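Local coordinates for glyoxalase family protein (Listeria monocytogenes, PDB 2P7Q), which catalyses the hydration of the antibiotic fosfomycin at a manganese(II) centre, conferring fosfomycin resistance on its host, at residues I25-E30 / T83-A88; E44-F47 / L52-C55; S106-F109 / H115-E118. The protein carries 1 engineered substitution. One frame throughout, in Å; residues are numbered along the deposited sequence.

Contact 1 (I25-E30 / T83-A88); sequences IFNAEE and TERIKA
Ile25 lays its CD1 and CG2 methyls on the CD1 methyl of Ile86, and this is where the two helix ends press together. CD1 of Ile25 lies 3.3 Å from CD1 of Ile86, a tight fit, with CG2 of Ile25 almost as near to that same methyl. The two side chains cross at about a right angle, and Ile86 meets Ile25 through its CD1 methyl.

Beside this apolar patch Arg85 reaches back to the end of helix 15-26. Its chain bends at chi3 (57°), which turns the guanidinium toward Asn27. NH2 of Arg85 donates to OD1 of Asn27 over 3.0 Å, and the bond is nearly straight at 175°. OD1 sits at the guanidinium edge, in its plane, while the amide itself is turned 62° from that plane. The same NH2 also bonds to the backbone O of Asn24, and the carbonyl O of Ile25 lies over one guanidinium face without a bond. A positive group among these last carbonyls probably suits the negative end of the helix dipole. Asn27, where the chain leaves the helix with positive phi, also packs on Met1 of the second subunit.

Both isoleucines are buried, and Ile86 continues inward to Phe109. The arrangement is a helix-to-helix contact on the outer side of the sheets, the side away from the metal, in the glyoxalase (vicinal oxygen chelate) fold.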
loop_
_atom_site.group_PDB
_atom_site.type_symbol
_atom_site.label_atom_id
_atom_site.label_comp_id
_atom_site.label_asym_id
_atom_site.label_seq_id
_atom_site.Cartn_x
_atom_site.Cartn_y
_atom_site.Cartn_z
ATOM N N ILE A 25 -14.154 8.773 -6.203
ATOM C CA ILE A 25 -13.945 8.641 -4.770
ATOM C C ILE A 25 -12.775 9.436 -4.187
ATOM O O ILE A 25 -12.953 10.240 -3.273
ATOM C CB ILE A 25 -13.773 7.158 -4.404
ATOM C CG1 ILE A 25 -15.002 6.382 -4.884
ATOM C CG2 ILE A 25 -13.597 6.999 -2.903
ATOM C CD1 ILE A 25 -14.960 4.908 -4.609
ATOM N N PHE A 26 -11.582 9.225 -4.730
ATOM C CA PHE A 26 -10.394 9.897 -4.222
ATOM C C PHE A 26 -10.001 11.210 -4.882
ATOM O O PHE A 26 -8.921 11.722 -4.607
ATOM C CB PHE A 26 -9.197 8.950 -4.300
ATOM C CG PHE A 26 -9.447 7.597 -3.700
ATOM C CD1 PHE A 26 -9.968 6.565 -4.470
ATOM C CD2 PHE A 26 -9.146 7.345 -2.371
ATOM C CE1 PHE A 26 -10.181 5.297 -3.925
ATOM C CE2 PHE A 26 -9.358 6.078 -1.822
ATOM C CZ PHE A 26 -9.875 5.055 -2.603
ATOM N N ASN A 27 -10.846 11.768 -5.742
ATOM C CA ASN A 27 -10.493 13.019 -6.408
ATOM C C ASN A 27 -9.110 12.831 -7.036
ATOM O O ASN A 27 -8.309 13.762 -7.074
ATOM C CB ASN A 27 -10.434 14.178 -5.395
ATOM C CG ASN A 27 -11.810 14.572 -4.845
ATOM O OD1 ASN A 27 -12.547 13.748 -4.309
ATOM N ND2 ASN A 27 -12.147 15.850 -4.972
ATOM N N ALA A 28 -8.830 11.620 -7.514
ATOM C CA ALA A 28 -7.525 11.313 -8.107
ATOM C C ALA A 28 -7.193 12.171 -9.325
ATOM O O ALA A 28 -7.996 12.297 -10.250
ATOM C CB ALA A 28 -7.447 9.839 -8.471
ATOM N N GLU A 29 -5.996 12.752 -9.315
ATOM C CA GLU A 29 -5.537 13.616 -10.392
ATOM C C GLU A 29 -4.700 12.839 -11.386
ATOM O O GLU A 29 -3.514 12.597 -11.139
ATOM C CB GLU A 29 -4.694 14.761 -9.832
ATOM C CG GLU A 29 -4.170 15.732 -10.888
ATOM C CD GLU A 29 -3.121 16.698 -10.347
ATOM O OE1 GLU A 29 -3.124 16.980 -9.123
ATOM O OE2 GLU A 29 -2.299 17.189 -11.154
ATOM N N GLU A 30 -5.309 12.447 -12.502
ATOM C CA GLU A 30 -4.578 11.717 -13.529
ATOM C C GLU A 30 -3.459 12.634 -14.014
ATOM O O GLU A 30 -3.688 13.804 -14.288
ATOM C CB GLU A 30 -5.505 11.336 -14.685
ATOM C CG GLU A 30 -4.815 10.629 -15.838
ATOM C CD GLU A 30 -5.795 10.011 -16.833
ATOM O OE1 GLU A 30 -5.418 9.819 -18.003
ATOM O OE2 GLU A 30 -6.935 9.698 -16.449
ATOM N N THR A 83 -19.030 7.881 3.126
ATOM C CA THR A 83 -19.859 6.683 3.160
ATOM C C THR A 83 -21.050 6.871 2.219
ATOM O O THR A 83 -21.652 5.905 1.750
ATOM C CB THR A 83 -20.404 6.400 4.586
ATOM O OG1 THR A 83 -19.314 6.262 5.508
ATOM C CG2 THR A 83 -21.236 5.137 4.589
ATOM N N GLU A 84 -21.395 8.125 1.970
ATOM C CA GLU A 84 -22.503 8.442 1.082
ATOM C C GLU A 84 -21.982 8.327 -0.364
ATOM O O GLU A 84 -22.621 7.728 -1.219
ATOM C CB GLU A 84 -22.987 9.863 1.382
ATOM C CG GLU A 84 -24.290 10.241 0.746
ATOM C CD GLU A 84 -25.455 9.476 1.325
ATOM O OE1 GLU A 84 -25.632 9.509 2.560
ATOM O OE2 GLU A 84 -26.199 8.846 0.540
ATOM N N ARG A 85 -20.796 8.884 -0.608
ATOM C CA ARG A 85 -20.162 8.859 -1.921
ATOM C C ARG A 85 -19.847 7.446 -2.390
ATOM O O ARG A 85 -19.954 7.138 -3.575
ATOM C CB ARG A 85 -18.864 9.660 -1.892
ATOM C CG ARG A 85 -19.052 11.103 -1.522
ATOM C CD ARG A 85 -17.715 11.776 -1.314
ATOM N NE ARG A 85 -16.872 11.674 -2.493
ATOM C CZ ARG A 85 -15.773 12.390 -2.680
ATOM N NH1 ARG A 85 -15.386 13.257 -1.757
ATOM N NH2 ARG A 85 -15.074 12.262 -3.795
ATOM N N ILE A 86 -19.432 6.597 -1.462
ATOM C CA ILE A 86 -19.107 5.213 -1.781
ATOM C C ILE A 86 -20.411 4.484 -2.097
ATOM O O ILE A 86 -20.537 3.813 -3.123
ATOM C CB ILE A 86 -18.395 4.538 -0.581
ATOM C CG1 ILE A 86 -17.050 5.216 -0.327
ATOM C CG2 ILE A 86 -18.200 3.070 -0.834
ATOM C CD1 ILE A 86 -16.125 5.192 -1.496
ATOM N N LYS A 87 -21.380 4.632 -1.200
ATOM C CA LYS A 87 -22.689 4.015 -1.356
ATOM C C LYS A 87 -23.336 4.433 -2.690
ATOM O O LYS A 87 -23.912 3.610 -3.406
ATOM C CB LYS A 87 -23.587 4.429 -0.185
ATOM C CG LYS A 87 -24.909 3.685 -0.099
ATOM C CD LYS A 87 -25.835 4.271 0.968
ATOM C CE LYS A 87 -25.229 4.206 2.371
ATOM N NZ LYS A 87 -26.134 4.774 3.429
ATOM N N ALA A 88 -23.222 5.712 -3.025
ATOM C CA ALA A 88 -23.810 6.235 -4.248
ATOM C C ALA A 88 -23.233 5.649 -5.525
ATOM O O ALA A 88 -23.783 5.862 -6.601
ATOM C CB ALA A 88 -23.678 7.742 -4.278
#

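Contact 2 (E44-F47 / L52-C55); sequences EKFF and LWIC
Strands 44-47 and 52-55 run antiparallel, their axes 4.7 Å apart at closest and their directions 167° apart, with Phe47 and Ile54 as a hydrogen-bonded pair and Phe46 and Cys55 as a non-hydrogen-bonded one. N of Phe47 reaches O of Ile54 at 2.7 Å, and the return bond from N of Ile54 to O of Phe47 measures 2.9 Å. Flanking this pair, CA-H of Phe46 leans on O of Ile54 and CA-H of Trp53 on O of Phe47.

On the side carrying Phe46 and Cys55, the sulfur sits over one face of the phenyl ring. SG of Cys55 stands 3.8 Å from the ring centroid of Phe46, over the CD2 side, in a sulfur-aromatic contact. Trp53 approaches from the same side of that ring: its chi1 of 171° puts CG anti to the backbone N and swings the indole alongside Phe46. The result is an offset edge-to-face pair, centroids of the Phe46 ring and the Trp53 five-membered ring 5.3 Å apart. NE1 of Trp53 comes within 3.7 Å of CG of Phe46, and this buried N-H has no hydrogen-bond partner in the model.

This beta hairpin belongs to the curved sheet that lines the active site in the glyoxalase fold. Cys55 and Glu44 touch the bound dihydroxypropylphosphonate, and Glu44 is probably the proton acceptor. Trp53 meets the ring of His7 and packs on Leu124 of the second subunit.

Phe47 and Ile54 point from the other face, where Phe47 meets Thr19 and Leu22 of helix 15-26, and the Phe47 ring edge at CD1 passes 3.8 Å from O of Ile54.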
loop_
_atom_site.group_PDB
_atom_site.type_symbol
_atom_site.label_atom_id
_atom_site.label_comp_id
_atom_site.label_asym_id
_atom_site.label_seq_id
_atom_site.Cartn_x
_atom_site.Cartn_y
_atom_site.Cartn_z
ATOM N N GLU A 44 -1.612 1.850 -19.185
ATOM C CA GLU A 44 -1.548 2.280 -17.797
ATOM C C GLU A 44 -1.724 3.776 -17.564
ATOM O O GLU A 44 -1.565 4.598 -18.467
ATOM C CB GLU A 44 -0.215 1.839 -17.199
ATOM C CG GLU A 44 0.984 2.378 -17.955
ATOM C CD GLU A 44 2.297 2.126 -17.241
ATOM O OE1 GLU A 44 2.602 0.958 -16.924
ATOM O OE2 GLU A 44 3.031 3.104 -17.000
ATOM N N LYS A 45 -2.050 4.118 -16.324
ATOM C CA LYS A 45 -2.236 5.508 -15.935
ATOM C C LYS A 45 -1.648 5.788 -14.545
ATOM O O LYS A 45 -1.600 4.912 -13.677
ATOM C CB LYS A 45 -3.727 5.861 -15.978
ATOM C CG LYS A 45 -4.327 5.771 -17.370
ATOM C CD LYS A 45 -5.810 6.062 -17.372
ATOM C CE LYS A 45 -6.350 6.178 -18.809
ATOM N NZ LYS A 45 -7.836 6.386 -18.886
ATOM N N PHE A 46 -1.182 7.017 -14.356
ATOM C CA PHE A 46 -0.596 7.445 -13.096
ATOM C C PHE A 46 -1.457 8.549 -12.501
ATOM O O PHE A 46 -1.877 9.465 -13.208
ATOM C CB PHE A 46 0.808 8.018 -13.315
ATOM C CG PHE A 46 1.785 7.057 -13.930
ATOM C CD1 PHE A 46 3.018 7.516 -14.388
ATOM C CD2 PHE A 46 1.489 5.698 -14.038
ATOM C CE1 PHE A 46 3.945 6.633 -14.945
ATOM C CE2 PHE A 46 2.412 4.802 -14.594
ATOM C CZ PHE A 46 3.639 5.271 -15.048
ATOM N N PHE A 47 -1.713 8.487 -11.200
ATOM C CA PHE A 47 -2.500 9.537 -10.570
ATOM C C PHE A 47 -1.825 10.045 -9.299
ATOM O O PHE A 47 -0.908 9.420 -8.764
ATOM C CB PHE A 47 -3.902 9.034 -10.211
ATOM C CG PHE A 47 -4.598 8.310 -11.322
ATOM C CD1 PHE A 47 -4.209 7.024 -11.681
ATOM C CD2 PHE A 47 -5.666 8.902 -11.993
ATOM C CE1 PHE A 47 -4.868 6.328 -12.687
ATOM C CE2 PHE A 47 -6.339 8.215 -13.006
ATOM C CZ PHE A 47 -5.938 6.922 -13.354
ATOM N N LEU A 52 0.338 11.003 -2.713
ATOM C CA LEU A 52 0.747 9.691 -3.187
ATOM C C LEU A 52 0.675 9.467 -4.698
ATOM O O LEU A 52 -0.289 9.842 -5.352
ATOM C CB LEU A 52 -0.070 8.615 -2.464
ATOM C CG LEU A 52 0.253 7.178 -2.885
ATOM C CD1 LEU A 52 1.763 6.973 -2.946
ATOM C CD2 LEU A 52 -0.393 6.206 -1.903
ATOM N N TRP A 53 1.710 8.838 -5.239
ATOM C CA TRP A 53 1.793 8.527 -6.660
ATOM C C TRP A 53 1.228 7.107 -6.893
ATOM O O TRP A 53 1.887 6.111 -6.612
ATOM C CB TRP A 53 3.266 8.643 -7.095
ATOM C CG TRP A 53 3.603 8.159 -8.478
ATOM C CD1 TRP A 53 2.728 7.882 -9.491
ATOM C CD2 TRP A 53 4.917 7.894 -9.001
ATOM N NE1 TRP A 53 3.413 7.459 -10.610
ATOM C CE2 TRP A 53 4.756 7.456 -10.337
ATOM C CE3 TRP A 53 6.211 7.982 -8.473
ATOM C CZ2 TRP A 53 5.843 7.106 -11.152
ATOM C CZ3 TRP A 53 7.293 7.633 -9.287
ATOM C CH2 TRP A 53 7.098 7.200 -10.610
ATOM N N ILE A 54 -0.008 7.027 -7.386
ATOM C CA ILE A 54 -0.665 5.741 -7.642
ATOM C C ILE A 54 -0.602 5.359 -9.114
ATOM O O ILE A 54 -0.917 6.166 -9.982
ATOM C CB ILE A 54 -2.162 5.774 -7.264
ATOM C CG1 ILE A 54 -2.347 6.387 -5.879
ATOM C CG2 ILE A 54 -2.733 4.360 -7.278
ATOM C CD1 ILE A 54 -1.698 5.591 -4.782
ATOM N N CYS A 55 -0.205 4.123 -9.392
ATOM C CA CYS A 55 -0.124 3.638 -10.761
ATOM C C CYS A 55 -1.104 2.500 -10.996
ATOM O O CYS A 55 -1.231 1.596 -10.176
ATOM C CB CYS A 55 1.279 3.153 -11.077
ATOM S SG CYS A 55 2.500 4.452 -11.107
#

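Contact 3 (S106-F109 / H115-E118); sequences SIYF and HLFE. With MN (manganese (II) ion), chain G; GG6 ([(1S,2S)-1,2-dihydroxypropyl]phosphonic acid), chain H.
Phe109 and Phe117 tie the two strands by two backbone hydrogen bonds, from N of Phe117 to O of Phe109 at 2.8 Å and from N of Phe109 to O of Phe117 at 3.1 Å. Next to them Tyr108 faces Glu118 as a non-hydrogen-bonded pair, and CA-H of Glu118 leans on the carbonyl of Ile107.

Two CH-pi contacts join side chains, one on each face of the sheet. CG of Glu118 lies over the Tyr108 ring, 4.1 Å from its centroid; the two side chains run side by side the same way, ring and carboxylate planes 32° apart. On the other face CB of Phe117 sits over the rim of the Phe109 ring, 3.9 Å from the centroid. Phe109 gets there with CG between its backbone N and carbonyl carbon (chi1 60°), which folds the ring across the strand toward its neighbour. Phe109 and Phe117 both pack against Phe26.

Polar side-chain and metal bonds gather around the Glu118 carboxylate. Its extended chain brings OE1 to the manganese at 2.4 Å, while OG of Ser106 donates to OE2 of Glu118 at 2.8 Å and, with the metal on OE1, helps set the turn of the carboxylate. Ser106 OG also bonds to His120. OH of Tyr108 donates to O1 of the ligand at 2.7 Å and itself lies 2.7 Å from the manganese, which the ligand holds through O1 and O5.

His69 and His7 of the second subunit also bind the manganese, giving the subunit-shared metal site characteristic of fosfomycin resistance proteins of the vicinal oxygen chelate superfamily.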
loop_
_atom_site.group_PDB
_atom_site.type_symbol
_atom_site.label_atom_id
_atom_site.label_comp_id
_atom_site.label_asym_id
_atom_site.label_seq_id
_atom_site.Cartn_x
_atom_site.Cartn_y
_atom_site.Cartn_z
ATOM N N SER A 106 -13.479 3.991 10.719
ATOM C CA SER A 106 -12.904 3.634 9.423
ATOM C C SER A 106 -13.982 3.177 8.440
ATOM O O SER A 106 -15.059 2.729 8.844
ATOM C CB SER A 106 -11.886 2.499 9.562
ATOM O OG SER A 106 -10.751 2.875 10.314
ATOM N N ILE A 107 -13.679 3.296 7.150
ATOM C CA ILE A 107 -14.575 2.844 6.083
ATOM C C ILE A 107 -13.746 1.906 5.213
ATOM O O ILE A 107 -12.703 2.298 4.687
ATOM C CB ILE A 107 -15.062 3.994 5.156
ATOM C CG1 ILE A 107 -15.867 5.029 5.934
ATOM C CG2 ILE A 107 -15.932 3.430 4.047
ATOM C CD1 ILE A 107 -16.171 6.277 5.106
ATOM N N TYR A 108 -14.190 0.666 5.070
ATOM C CA TYR A 108 -13.463 -0.288 4.235
ATOM C C TYR A 108 -14.311 -0.594 3.010
ATOM O O TYR A 108 -15.539 -0.597 3.089
ATOM C CB TYR A 108 -13.162 -1.573 5.016
ATOM C CG TYR A 108 -11.932 -1.488 5.910
ATOM C CD1 TYR A 108 -12.041 -1.299 7.293
ATOM C CD2 TYR A 108 -10.653 -1.626 5.369
ATOM C CE1 TYR A 108 -10.899 -1.261 8.109
ATOM C CE2 TYR A 108 -9.517 -1.584 6.175
ATOM C CZ TYR A 108 -9.643 -1.406 7.540
ATOM O OH TYR A 108 -8.494 -1.393 8.314
ATOM N N PHE A 109 -13.659 -0.855 1.881
ATOM C CA PHE A 109 -14.384 -1.134 0.652
ATOM C C PHE A 109 -13.442 -1.599 -0.451
ATOM O O PHE A 109 -12.236 -1.379 -0.372
ATOM C CB PHE A 109 -15.121 0.135 0.222
ATOM C CG PHE A 109 -14.213 1.309 -0.032
ATOM C CD1 PHE A 109 -13.664 1.521 -1.291
ATOM C CD2 PHE A 109 -13.901 2.199 0.990
ATOM C CE1 PHE A 109 -12.816 2.602 -1.529
ATOM C CE2 PHE A 109 -13.054 3.282 0.766
ATOM C CZ PHE A 109 -12.510 3.483 -0.497
ATOM N N HIS A 115 -9.114 -5.064 -4.477
ATOM C CA HIS A 115 -8.162 -4.244 -3.749
ATOM C C HIS A 115 -8.866 -3.628 -2.544
ATOM O O HIS A 115 -9.746 -2.788 -2.707
ATOM C CB HIS A 115 -7.616 -3.127 -4.626
ATOM C CG HIS A 115 -6.799 -3.601 -5.788
ATOM N ND1 HIS A 115 -7.362 -4.118 -6.934
ATOM C CD2 HIS A 115 -5.463 -3.584 -6.003
ATOM C CE1 HIS A 115 -6.409 -4.389 -7.808
ATOM N NE2 HIS A 115 -5.247 -4.074 -7.269
ATOM N N LEU A 116 -8.482 -4.036 -1.336
ATOM C CA LEU A 116 -9.106 -3.495 -0.132
ATOM C C LEU A 116 -8.579 -2.090 0.153
ATOM O O LEU A 116 -7.370 -1.864 0.238
ATOM C CB LEU A 116 -8.841 -4.406 1.067
ATOM C CG LEU A 116 -9.580 -4.045 2.359
ATOM C CD1 LEU A 116 -11.078 -3.990 2.117
ATOM C CD2 LEU A 116 -9.263 -5.084 3.429
ATOM N N PHE A 117 -9.500 -1.146 0.271
ATOM C CA PHE A 117 -9.156 0.238 0.543
ATOM C C PHE A 117 -9.770 0.636 1.858
ATOM O O PHE A 117 -10.686 -0.024 2.361
ATOM C CB PHE A 117 -9.700 1.180 -0.549
ATOM C CG PHE A 117 -8.898 1.177 -1.813
ATOM C CD1 PHE A 117 -9.167 0.264 -2.818
ATOM C CD2 PHE A 117 -7.836 2.056 -1.971
ATOM C CE1 PHE A 117 -8.387 0.215 -3.966
ATOM C CE2 PHE A 117 -7.046 2.017 -3.120
ATOM C CZ PHE A 117 -7.325 1.090 -4.118
ATOM N N GLU A 118 -9.272 1.732 2.411
ATOM C CA GLU A 118 -9.786 2.239 3.669
ATOM C C GLU A 118 -9.595 3.729 3.802
ATOM O O GLU A 118 -8.576 4.273 3.403
ATOM C CB GLU A 118 -9.105 1.553 4.857
ATOM C CG GLU A 118 -9.239 2.333 6.164
ATOM C CD GLU A 118 -8.480 1.692 7.312
ATOM O OE1 GLU A 118 -7.421 1.078 7.038
ATOM O OE2 GLU A 118 -8.932 1.813 8.478
HETATM MN MN MN G . -6.089 -0.212 8.602
HETATM O O1 GG6 H . -7.374 0.219 10.233
HETATM C C2 GG6 H . -6.861 0.269 11.597
HETATM C C3 GG6 H . -7.974 0.858 12.539
HETATM C C1 GG6 H . -6.444 -1.163 12.106
HETATM O O2 GG6 H . -7.561 -2.040 12.118
HETATM P P GG6 H . -5.183 -1.905 11.100
HETATM O O3 GG6 H . -3.916 -1.002 11.081
HETATM O O4 GG6 H . -4.870 -3.187 11.662
HETATM O O5 GG6 H . -5.693 -2.105 9.613
#

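How the contacts relate
Contacts 2 and 3 are buried antiparallel hairpins in separate sheets. They do not touch, yet both line pockets for the phosphonate; because the metal site is shared between subunits, residues from each serve sites completed by the other copy. Their chemistry differs: contact 2 contributes sulfur and aromatic packing, contact 3 carboxylate, hydroxyl and metal. Contact 1 is partly buried and mixes a small apolar core with an arginine bond near the surface. It touches both hairpins: Phe47 packs against Ala28, Glu29 and Glu30, the last two on a strand neighbouring 44-49, while Phe26 meets Phe109 and Phe117, and Ile86 meets Phe109, on the side away from the metal.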